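Local structure of DNA topoisomerase 2-associated protein PAT1 (Saccharomyces cerevisiae, 5LMG) at residues A[106-109]-A[110-113]; A[159-162]-A[163-167]; A[313-316]-A[317-321]; A[325-329]-A[330-334]. The protein activates mRNA decapping and represses translation in yeast, its C-terminal domain binding a short peptide motif of the decapping enzyme Dcp2. The protein carries 2 engineered substitutions. All coordinates share one frame; numbering follows the deposited sequence.

Interaction 1: residues A[106-109]-A[110-113]; sequences IKIM and PRIF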
loop_
_atom_site.group_PDB
_atom_site.type_symbol
_atom_site.label_atom_id
_atom_site.label_comp_id
_atom_site.label_asym_id
_atom_site.label_seq_id
_atom_site.Cartn_x
_atom_site.Cartn_y
_atom_site.Cartn_z
ATOM N N ILE A 106 -14.688 -0.515 9.859
ATOM C CA ILE A 106 -14.161 -0.664 8.493
ATOM C C ILE A 106 -15.271 -1.019 7.475
ATOM O O ILE A 106 -15.373 -0.375 6.426
ATOM C CB ILE A 106 -12.970 -1.689 8.455
ATOM C CG1 ILE A 106 -11.761 -1.182 9.288
ATOM C CG2 ILE A 106 -12.537 -2.029 6.992
ATOM C CD1 ILE A 106 -10.740 -2.273 9.648
ATOM N N LYS A 107 -16.111 -2.022 7.802
ATOM C CA LYS A 107 -17.144 -2.529 6.899
ATOM C C LYS A 107 -18.255 -1.507 6.533
ATOM O O LYS A 107 -18.775 -1.595 5.427
ATOM C CB LYS A 107 -17.728 -3.846 7.416
ATOM C CG LYS A 107 -16.815 -5.028 7.061
ATOM C CD LYS A 107 -16.790 -6.094 8.143
ATOM C CE LYS A 107 -17.515 -7.338 7.709
ATOM N NZ LYS A 107 -17.591 -8.347 8.800
ATOM N N ILE A 108 -18.554 -0.519 7.399
ATOM C CA ILE A 108 -19.586 0.500 7.127
ATOM C C ILE A 108 -19.070 1.672 6.238
ATOM O O ILE A 108 -19.886 2.439 5.718
ATOM C CB ILE A 108 -20.241 1.004 8.452
ATOM C CG1 ILE A 108 -21.576 1.764 8.224
ATOM C CG2 ILE A 108 -19.288 1.821 9.317
ATOM C CD1 ILE A 108 -22.781 0.957 8.431
ATOM N N MET A 109 -17.730 1.802 6.070
ATOM C CA MET A 109 -17.082 2.886 5.322
ATOM C C MET A 109 -17.614 3.101 3.885
ATOM O O MET A 109 -17.904 4.258 3.582
ATOM C CB MET A 109 -15.558 2.738 5.324
ATOM C CG MET A 109 -14.830 4.062 5.479
ATOM S SD MET A 109 -15.424 5.113 6.833
ATOM C CE MET A 109 -15.030 4.139 8.203
ATOM N N PRO A 110 -17.812 2.077 2.999
ATOM C CA PRO A 110 -18.364 2.381 1.658
ATOM C C PRO A 110 -19.778 2.974 1.705
ATOM O O PRO A 110 -20.086 3.879 0.926
ATOM C CB PRO A 110 -18.312 1.036 0.915
ATOM C CG PRO A 110 -17.406 0.165 1.719
ATOM C CD PRO A 110 -17.529 0.630 3.138
ATOM N N ARG A 111 -20.605 2.504 2.657
ATOM C CA ARG A 111 -21.975 2.965 2.875
ATOM C C ARG A 111 -22.008 4.397 3.400
ATOM O O ARG A 111 -22.859 5.180 2.971
ATOM C CB ARG A 111 -22.727 2.004 3.792
ATOM C CG ARG A 111 -22.945 0.641 3.144
ATOM C CD ARG A 111 -23.123 -0.442 4.187
ATOM N NE ARG A 111 -24.409 -0.324 4.879
ATOM C CZ ARG A 111 -24.729 -0.991 5.980
ATOM N NH1 ARG A 111 -23.864 -1.832 6.530
ATOM N NH2 ARG A 111 -25.916 -0.820 6.544
ATOM N N ILE A 112 -21.050 4.752 4.290
ATOM C CA ILE A 112 -20.864 6.114 4.806
ATOM C C ILE A 112 -20.622 7.074 3.616
ATOM O O ILE A 112 -21.270 8.127 3.524
ATOM C CB ILE A 112 -19.698 6.167 5.847
ATOM C CG1 ILE A 112 -20.110 5.517 7.189
ATOM C CG2 ILE A 112 -19.196 7.618 6.057
ATOM C CD1 ILE A 112 -18.972 5.394 8.219
ATOM N N PHE A 113 -19.705 6.673 2.695
ATOM C CA PHE A 113 -19.313 7.449 1.517
ATOM C C PHE A 113 -20.453 7.693 0.539
ATOM O O PHE A 113 -20.436 8.717 -0.145
ATOM C CB PHE A 113 -18.089 6.828 0.826
ATOM C CG PHE A 113 -16.791 7.392 1.366
ATOM C CD1 PHE A 113 -16.463 7.267 2.715
ATOM C CD2 PHE A 113 -15.911 8.075 0.534
ATOM C CE1 PHE A 113 -15.284 7.818 3.217
ATOM C CE2 PHE A 113 -14.724 8.614 1.037
ATOM C CZ PHE A 113 -14.422 8.489 2.374
#
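Ile112 N donates to Ile108 O at 3.0 Å and Phe113 N to Met109 O at 3.1 Å, and these two bonds resume the backbone ladder of helix 103-114 beyond a kink at Pro110. The proline has no N-H to give, and its CD lies 3.4 Å from Lys107 O instead. Round the kink, Ile108 uses both of its branches. CG1 is anti to the backbone N (chi1 -164°), and an unusual second torsion of 99° turns CD1 over one face of the Arg111 guanidinium, toward its rim and 3.5 Å from NH1. The other branch, CG2, meets Ile112 CD1 at 3.8 Å, the two isoleucines crossing at about a right angle. That same CD1 of Ile112 is also approached by Met109 SD at 3.8 Å, the methionine chain being bent at chi2 and chi3. Tyr59 and Ile62 of helix 48-70 also pack on Ile108, and Glu66 of that helix takes the NE of Arg111 in a salt bridge. Putting an alanine at Ile108 removes both branches, which would probably leave the guanidinium face without its methyl neighbour and open a gap between Ile112 and helix 48-70. The example makes a general point: an alkyl group laid on the flat of a guanidinium makes no claim on its N-H groups, so one arginine can serve an apolar contact and an ion pair together.

Interaction 2: residues A[159-162]-A[163-167]; sequences LFQM and IILKI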
loop_
_atom_site.group_PDB
_atom_site.type_symbol
_atom_site.label_atom_id
_atom_site.label_comp_id
_atom_site.label_asym_id
_atom_site.label_seq_id
_atom_site.Cartn_x
_atom_site.Cartn_y
_atom_site.Cartn_z
ATOM N N LEU A 159 -8.736 -7.026 5.184
ATOM C CA LEU A 159 -10.033 -6.337 5.177
ATOM C C LEU A 159 -9.853 -4.831 4.936
ATOM O O LEU A 159 -10.505 -4.284 4.048
ATOM C CB LEU A 159 -10.847 -6.583 6.470
ATOM C CG LEU A 159 -12.250 -5.930 6.505
ATOM C CD1 LEU A 159 -13.240 -6.680 5.619
ATOM C CD2 LEU A 159 -12.774 -5.817 7.932
ATOM N N PHE A 160 -8.989 -4.170 5.742
ATOM C CA PHE A 160 -8.680 -2.749 5.624
ATOM C C PHE A 160 -8.178 -2.440 4.213
ATOM O O PHE A 160 -8.644 -1.480 3.605
ATOM C CB PHE A 160 -7.634 -2.332 6.666
ATOM C CG PHE A 160 -7.512 -0.837 6.838
ATOM C CD1 PHE A 160 -6.774 -0.074 5.938
ATOM C CD2 PHE A 160 -8.126 -0.191 7.902
ATOM C CE1 PHE A 160 -6.651 1.310 6.103
ATOM C CE2 PHE A 160 -8.008 1.195 8.064
ATOM C CZ PHE A 160 -7.270 1.932 7.162
ATOM N N GLN A 161 -7.288 -3.295 3.677
ATOM C CA GLN A 161 -6.729 -3.187 2.331
ATOM C C GLN A 161 -7.822 -3.198 1.249
ATOM O O GLN A 161 -7.856 -2.300 0.408
ATOM C CB GLN A 161 -5.690 -4.307 2.102
ATOM C CG GLN A 161 -5.146 -4.454 0.664
ATOM C CD GLN A 161 -4.119 -3.408 0.275
ATOM O OE1 GLN A 161 -3.267 -2.996 1.073
ATOM N NE2 GLN A 161 -4.157 -2.984 -0.986
ATOM N N MET A 162 -8.719 -4.199 1.297
ATOM C CA MET A 162 -9.803 -4.417 0.345
ATOM C C MET A 162 -10.856 -3.286 0.343
ATOM O O MET A 162 -11.257 -2.834 -0.730
ATOM C CB MET A 162 -10.457 -5.787 0.616
ATOM C CG MET A 162 -11.517 -6.175 -0.379
ATOM S SD MET A 162 -12.515 -7.573 0.181
ATOM C CE MET A 162 -13.599 -6.775 1.339
ATOM N N ILE A 163 -11.303 -2.848 1.529
ATOM C CA ILE A 163 -12.355 -1.843 1.656
ATOM C C ILE A 163 -11.826 -0.404 1.593
ATOM O O ILE A 163 -12.223 0.331 0.687
ATOM C CB ILE A 163 -13.222 -2.112 2.920
ATOM C CG1 ILE A 163 -14.068 -3.396 2.721
ATOM C CG2 ILE A 163 -14.098 -0.890 3.284
ATOM C CD1 ILE A 163 -14.874 -3.900 3.945
ATOM N N ILE A 164 -10.969 -0.000 2.560
ATOM C CA ILE A 164 -10.463 1.364 2.698
ATOM C C ILE A 164 -9.662 1.861 1.476
ATOM O O ILE A 164 -9.947 2.961 0.978
ATOM C CB ILE A 164 -9.674 1.558 4.026
ATOM C CG1 ILE A 164 -10.459 1.011 5.269
ATOM C CG2 ILE A 164 -9.210 3.005 4.227
ATOM C CD1 ILE A 164 -11.905 1.595 5.582
ATOM N N LEU A 165 -8.689 1.074 0.992
ATOM C CA LEU A 165 -7.864 1.525 -0.127
ATOM C C LEU A 165 -8.641 1.679 -1.437
ATOM O O LEU A 165 -8.381 2.637 -2.153
ATOM C CB LEU A 165 -6.614 0.666 -0.292
ATOM C CG LEU A 165 -5.342 1.238 0.377
ATOM C CD1 LEU A 165 -5.508 1.451 1.892
ATOM C CD2 LEU A 165 -4.178 0.370 0.103
ATOM N N LYS A 166 -9.644 0.812 -1.698
ATOM C CA LYS A 166 -10.533 0.881 -2.866
ATOM C C LYS A 166 -11.331 2.212 -2.852
ATOM O O LYS A 166 -11.512 2.826 -3.900
ATOM C CB LYS A 166 -11.499 -0.324 -2.857
ATOM C CG LYS A 166 -12.189 -0.628 -4.188
ATOM C CD LYS A 166 -13.409 -1.540 -3.994
ATOM C CE LYS A 166 -13.069 -2.984 -3.692
ATOM N NZ LYS A 166 -14.180 -3.668 -2.981
ATOM N N ILE A 167 -11.782 2.652 -1.661
ATOM C CA ILE A 167 -12.509 3.910 -1.443
ATOM C C ILE A 167 -11.586 5.120 -1.736
ATOM O O ILE A 167 -11.999 6.045 -2.425
ATOM C CB ILE A 167 -13.093 3.960 0.004
ATOM C CG1 ILE A 167 -14.269 2.982 0.182
ATOM C CG2 ILE A 167 -13.493 5.384 0.418
ATOM C CD1 ILE A 167 -14.610 2.684 1.654
#
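Phe160 offers one ring face to Ile164, its partner one turn along helix 151-174. Ile164 CG1 sits 3.5 Å from the ring centroid and only 5° off the normal, a CH-pi contact almost exactly over the centre, while CG2 reaches toward the rim at 3.6 Å from CE1. A trans first torsion (chi1 -166°) leans the ring along the helix toward the next turn, and the second torsion turns its face to Ile164. A different geometry links Leu159 to Ile163: the two side chains run side by side, pointing the same way, and end with CD1 of Leu159 3.6 Å from CD1 of Ile163. Met162 comes obliquely to the same isoleucine, its terminal CE 3.7 Å from Ile163 CG1. On another side of the helix, Gln161 bends at chi2 and brings NE2 within 3.5 Å of Leu165 CD2. Beneath the side chains, Ile163 N bonds to Leu159 O at 3.0 Å, whereas the bond from Ile164 N to Phe160 O is weak, bent to 130° at the hydrogen. Replacing Phe160 by a serine is likely to leave Ile164 CG1 without the aromatic face beneath it and to open a gap toward Ile106 of helix 103-114 and Ile202 of helix 201-216, which also pack on the ring. Chemically, the contact rests on dispersion and on alkyl hydrogens meeting pi electrons; the Gln161 amide lies against the Leu165 methyl while its OE1 still takes a hydrogen bond from Asn205, so apolar contact and polar satisfaction coexist.

Interaction 3: residues A[313-316]-A[317-321]; sequences TLQK and KEKEL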
loop_
_atom_site.group_PDB
_atom_site.type_symbol
_atom_site.label_atom_id
_atom_site.label_comp_id
_atom_site.label_asym_id
_atom_site.label_seq_id
_atom_site.Cartn_x
_atom_site.Cartn_y
_atom_site.Cartn_z
ATOM N N THR A 313 16.578 -19.807 -10.155
ATOM C CA THR A 313 16.393 -21.095 -9.447
ATOM C C THR A 313 15.108 -21.776 -9.969
ATOM O O THR A 313 15.127 -22.978 -10.245
ATOM C CB THR A 313 16.403 -20.897 -7.912
ATOM O OG1 THR A 313 17.701 -20.446 -7.529
ATOM C CG2 THR A 313 16.080 -22.185 -7.129
ATOM N N LEU A 314 14.012 -20.992 -10.149
ATOM C CA LEU A 314 12.751 -21.504 -10.690
ATOM C C LEU A 314 12.896 -21.981 -12.141
ATOM O O LEU A 314 12.321 -23.011 -12.496
ATOM C CB LEU A 314 11.615 -20.485 -10.555
ATOM C CG LEU A 314 11.058 -20.289 -9.139
ATOM C CD1 LEU A 314 10.243 -19.023 -9.066
ATOM C CD2 LEU A 314 10.199 -21.472 -8.715
ATOM N N GLN A 315 13.677 -21.249 -12.966
ATOM C CA GLN A 315 13.929 -21.610 -14.363
ATOM C C GLN A 315 14.688 -22.955 -14.457
ATOM O O GLN A 315 14.346 -23.788 -15.300
ATOM C CB GLN A 315 14.689 -20.486 -15.085
ATOM C CG GLN A 315 14.758 -20.679 -16.603
ATOM C CD GLN A 315 15.521 -19.596 -17.320
ATOM O OE1 GLN A 315 16.465 -18.991 -16.794
ATOM N NE2 GLN A 315 15.149 -19.357 -18.567
ATOM N N LYS A 316 15.695 -23.162 -13.583
ATOM C CA LYS A 316 16.456 -24.411 -13.491
ATOM C C LYS A 316 15.505 -25.577 -13.134
ATOM O O LYS A 316 15.565 -26.618 -13.786
ATOM C CB LYS A 316 17.622 -24.268 -12.475
ATOM C CG LYS A 316 18.340 -25.568 -12.114
ATOM C CD LYS A 316 17.853 -26.115 -10.774
ATOM C CE LYS A 316 18.323 -27.517 -10.525
ATOM N NZ LYS A 316 17.893 -28.014 -9.185
ATOM N N LYS A 317 14.627 -25.385 -12.117
ATOM C CA LYS A 317 13.651 -26.383 -11.640
ATOM C C LYS A 317 12.702 -26.789 -12.758
ATOM O O LYS A 317 12.428 -27.983 -12.932
ATOM C CB LYS A 317 12.857 -25.845 -10.440
ATOM C CG LYS A 317 13.643 -25.899 -9.144
ATOM C CD LYS A 317 12.893 -25.260 -7.984
ATOM C CE LYS A 317 13.786 -25.204 -6.764
ATOM N NZ LYS A 317 13.118 -24.547 -5.610
ATOM N N GLU A 318 12.236 -25.783 -13.531
ATOM C CA GLU A 318 11.358 -25.951 -14.682
ATOM C C GLU A 318 12.029 -26.863 -15.713
ATOM O O GLU A 318 11.420 -27.851 -16.111
ATOM C CB GLU A 318 11.027 -24.588 -15.305
ATOM C CG GLU A 318 10.016 -24.662 -16.437
ATOM C CD GLU A 318 9.808 -23.377 -17.218
ATOM O OE1 GLU A 318 9.866 -22.283 -16.609
ATOM O OE2 GLU A 318 9.484 -23.476 -18.423
ATOM N N LYS A 319 13.292 -26.550 -16.098
ATOM C CA LYS A 319 14.093 -27.310 -17.070
ATOM C C LYS A 319 14.282 -28.765 -16.654
ATOM O O LYS A 319 14.075 -29.662 -17.470
ATOM C CB LYS A 319 15.472 -26.655 -17.288
ATOM C CG LYS A 319 15.436 -25.368 -18.100
ATOM C CD LYS A 319 16.816 -24.721 -18.154
ATOM C CE LYS A 319 16.770 -23.324 -18.720
ATOM N NZ LYS A 319 18.048 -22.600 -18.483
ATOM N N GLU A 320 14.666 -28.986 -15.384
ATOM C CA GLU A 320 14.918 -30.302 -14.797
ATOM C C GLU A 320 13.668 -31.193 -14.738
ATOM O O GLU A 320 13.768 -32.400 -14.986
ATOM C CB GLU A 320 15.567 -30.163 -13.402
ATOM C CG GLU A 320 16.970 -29.564 -13.401
ATOM C CD GLU A 320 18.066 -30.449 -13.971
ATOM O OE1 GLU A 320 18.467 -30.221 -15.135
ATOM O OE2 GLU A 320 18.511 -31.378 -13.260
ATOM N N LEU A 321 12.503 -30.603 -14.420
ATOM C CA LEU A 321 11.248 -31.342 -14.307
ATOM C C LEU A 321 10.551 -31.581 -15.639
ATOM O O LEU A 321 9.961 -32.646 -15.812
ATOM C CB LEU A 321 10.282 -30.692 -13.302
ATOM C CG LEU A 321 10.659 -30.758 -11.818
ATOM C CD1 LEU A 321 9.633 -30.040 -10.980
ATOM C CD2 LEU A 321 10.780 -32.196 -11.324
#
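Lys317, Lys316 and Gln315 bury most of the surface in this turn of helix 290-322, much of it through carbon atoms of their side chains. Lys317 lies alongside Thr313, pointing the same way, with CE 3.8 Å from Thr313 CG2. With CG anti to the carbonyl carbon (chi1 -78°) and the rest extended, the stem runs back along Thr313. Lys316 instead bends at chi2 (-100°) and brings CE to 3.8 Å from Glu320 CG. The opposite charges of that pair are not in contact, Lys316 NZ staying 5.3 Å from Glu320 OE2, so any attraction between them is probably modest. Gln315 crosses Lys319 obliquely, CG to CE at 3.9 Å. Below them the ladder is regular: the amides of Lys317, Glu318, Lys319 and Glu320 each bond to the carbonyl four residues earlier, as with Lys317 N to Thr313 O at 3.1 Å. The turn illustrates how long polar side chains cover a helix surface with their methylenes. It also packs on helix 329-355, Leu314 on Leu345, Gln315 on Tyr346 and Leu321 on Ile338, while Glu318 forms a salt bridge with Lys342, joining the two successive helices.

Interaction 4: residues A[325-329]-A[330-334]; sequences PQRSQ and ELDTE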
loop_
_atom_site.group_PDB
_atom_site.type_symbol
_atom_site.label_atom_id
_atom_site.label_comp_id
_atom_site.label_asym_id
_atom_site.label_seq_id
_atom_site.Cartn_x
_atom_site.Cartn_y
_atom_site.Cartn_z
ATOM N N PRO A 325 10.614 -38.086 -18.597
ATOM C CA PRO A 325 9.721 -38.790 -19.543
ATOM C C PRO A 325 8.294 -38.991 -19.030
ATOM O O PRO A 325 7.354 -38.538 -19.688
ATOM C CB PRO A 325 10.451 -40.109 -19.832
ATOM C CG PRO A 325 11.396 -40.289 -18.696
ATOM C CD PRO A 325 11.780 -38.919 -18.225
ATOM N N GLN A 326 8.136 -39.614 -17.845
ATOM C CA GLN A 326 6.828 -39.846 -17.226
ATOM C C GLN A 326 6.365 -38.560 -16.528
ATOM O O GLN A 326 7.117 -37.993 -15.725
ATOM C CB GLN A 326 6.877 -41.033 -16.242
ATOM C CG GLN A 326 7.077 -42.393 -16.912
ATOM C CD GLN A 326 7.246 -43.512 -15.913
ATOM O OE1 GLN A 326 6.278 -44.016 -15.332
ATOM N NE2 GLN A 326 8.481 -43.948 -15.710
ATOM N N ARG A 327 5.149 -38.078 -16.877
ATOM C CA ARG A 327 4.568 -36.865 -16.309
ATOM C C ARG A 327 3.109 -37.040 -15.871
ATOM O O ARG A 327 2.186 -36.895 -16.683
ATOM C CB ARG A 327 4.725 -35.660 -17.257
ATOM C CG ARG A 327 4.351 -34.325 -16.599
ATOM C CD ARG A 327 4.216 -33.187 -17.591
ATOM N NE ARG A 327 5.503 -32.797 -18.171
ATOM C CZ ARG A 327 5.661 -31.826 -19.065
ATOM N NH1 ARG A 327 4.617 -31.122 -19.485
ATOM N NH2 ARG A 327 6.867 -31.546 -19.539
ATOM N N SER A 328 2.907 -37.287 -14.561
ATOM C CA SER A 328 1.586 -37.442 -13.953
ATOM C C SER A 328 0.888 -36.072 -13.869
ATOM O O SER A 328 1.522 -35.046 -14.132
ATOM C CB SER A 328 1.719 -38.049 -12.557
ATOM O OG SER A 328 2.317 -37.147 -11.637
ATOM N N GLN A 329 -0.401 -36.056 -13.475
ATOM C CA GLN A 329 -1.177 -34.826 -13.308
ATOM C C GLN A 329 -0.547 -33.946 -12.210
ATOM O O GLN A 329 -0.535 -32.724 -12.344
ATOM C CB GLN A 329 -2.641 -35.146 -12.977
ATOM C CG GLN A 329 -3.625 -34.056 -13.392
ATOM C CD GLN A 329 -5.038 -34.587 -13.434
ATOM O OE1 GLN A 329 -5.786 -34.501 -12.455
ATOM N NE2 GLN A 329 -5.428 -35.171 -14.562
ATOM N N GLU A 330 0.005 -34.577 -11.154
ATOM C CA GLU A 330 0.661 -33.863 -10.059
ATOM C C GLU A 330 1.942 -33.143 -10.526
ATOM O O GLU A 330 2.144 -31.997 -10.131
ATOM C CB GLU A 330 0.918 -34.783 -8.853
ATOM C CG GLU A 330 0.931 -34.032 -7.527
ATOM C CD GLU A 330 2.141 -33.146 -7.270
ATOM O OE1 GLU A 330 3.269 -33.546 -7.648
ATOM O OE2 GLU A 330 1.949 -32.014 -6.770
ATOM N N LEU A 331 2.772 -33.792 -11.382
ATOM C CA LEU A 331 3.989 -33.185 -11.938
ATOM C C LEU A 331 3.631 -32.006 -12.871
ATOM O O LEU A 331 4.342 -31.001 -12.877
ATOM C CB LEU A 331 4.873 -34.225 -12.654
ATOM C CG LEU A 331 6.214 -33.732 -13.254
ATOM C CD1 LEU A 331 7.093 -33.004 -12.204
ATOM C CD2 LEU A 331 6.980 -34.872 -13.882
ATOM N N ASP A 332 2.516 -32.125 -13.625
ATOM C CA ASP A 332 1.994 -31.059 -14.496
ATOM C C ASP A 332 1.531 -29.861 -13.645
ATOM O O ASP A 332 1.723 -28.710 -14.049
ATOM C CB ASP A 332 0.845 -31.582 -15.384
ATOM C CG ASP A 332 0.351 -30.550 -16.385
ATOM O OD1 ASP A 332 1.117 -30.221 -17.326
ATOM O OD2 ASP A 332 -0.785 -30.051 -16.212
ATOM N N THR A 333 0.930 -30.139 -12.469
ATOM C CA THR A 333 0.512 -29.109 -11.516
ATOM C C THR A 333 1.765 -28.414 -10.964
ATOM O O THR A 333 1.773 -27.191 -10.882
ATOM C CB THR A 333 -0.410 -29.682 -10.433
ATOM O OG1 THR A 333 -1.575 -30.211 -11.068
ATOM C CG2 THR A 333 -0.841 -28.628 -9.405
ATOM N N GLU A 334 2.827 -29.199 -10.631
ATOM C CA GLU A 334 4.121 -28.702 -10.137
ATOM C C GLU A 334 4.760 -27.746 -11.148
ATOM O O GLU A 334 5.159 -26.645 -10.769
ATOM C CB GLU A 334 5.093 -29.867 -9.856
ATOM C CG GLU A 334 4.887 -30.575 -8.530
ATOM C CD GLU A 334 6.046 -31.483 -8.159
ATOM O OE1 GLU A 334 5.922 -32.713 -8.356
ATOM O OE2 GLU A 334 7.092 -30.961 -7.707
#
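Arg327, followed outward from its backbone, shows how the last residues before a helix can fold back on its first turn. Its CB lies 4.1 Å from Leu331 CD2. CG comes closer, 3.8 Å from that same CD2, and the two side chains cross at about a right angle. A bend at chi3 (-69°) swings the guanidinium to where NH1 stands 4.2 Å from Asp332 OD1, opposite charges too far apart for a salt bridge, while NH2 is hydrogen-bonded to the carbonyl of Ser322 at the end of the preceding helix. Asp332 has its own charged mate, since OD2 forms a salt bridge with Lys336 one turn on. The backbone beside the arginine makes the change from loop to helix. Ser328 OG accepts a weak bond from Leu331 N at 3.4 Å, and Ser328 O takes Asp332 N at 3.1 Å as the first rung of the ladder. Gln329 O is gripped twice, by Thr333 N and by Thr333 OG1, each at 3.0 Å and from opposite faces of the carbonyl plane. The OG1 bond helps to hold the threonine at chi1 -61°, and the carboxylate of Asp332 in this first turn would probably interact favourably with the positive end of the helix dipole. Opening helix 329-355, this is a serine N-cap, closed by a weak bond from the amide three residues ahead, and Arg327, bonded to Ser322 O, links this start to the end of helix 290-322.

How the interactions relate
From the N terminus, interaction 1 comes first, on helix 103-114, and interaction 2 follows on helix 151-174. They touch: Pro110 CD lies 3.8 Å from Ile163 CG2, and Phe113 packs on Ile167. Far along the chain, interaction 3 lies on helix 290-322, and interaction 4 joins the end of the 323-328 linker to the first turn of helix 329-355; these meet where Leu321 packs on Leu331. All four are local and in series, so none closes a long loop, nests or crosses. Interactions 1 and 2 belong to the packing of helices 103-114 and 151-174, and 3 and 4 to that of helices 290-322 and 329-355. Interactions 1 and 3, centres about 47 Å apart, stand on opposite sides of the chain's centre.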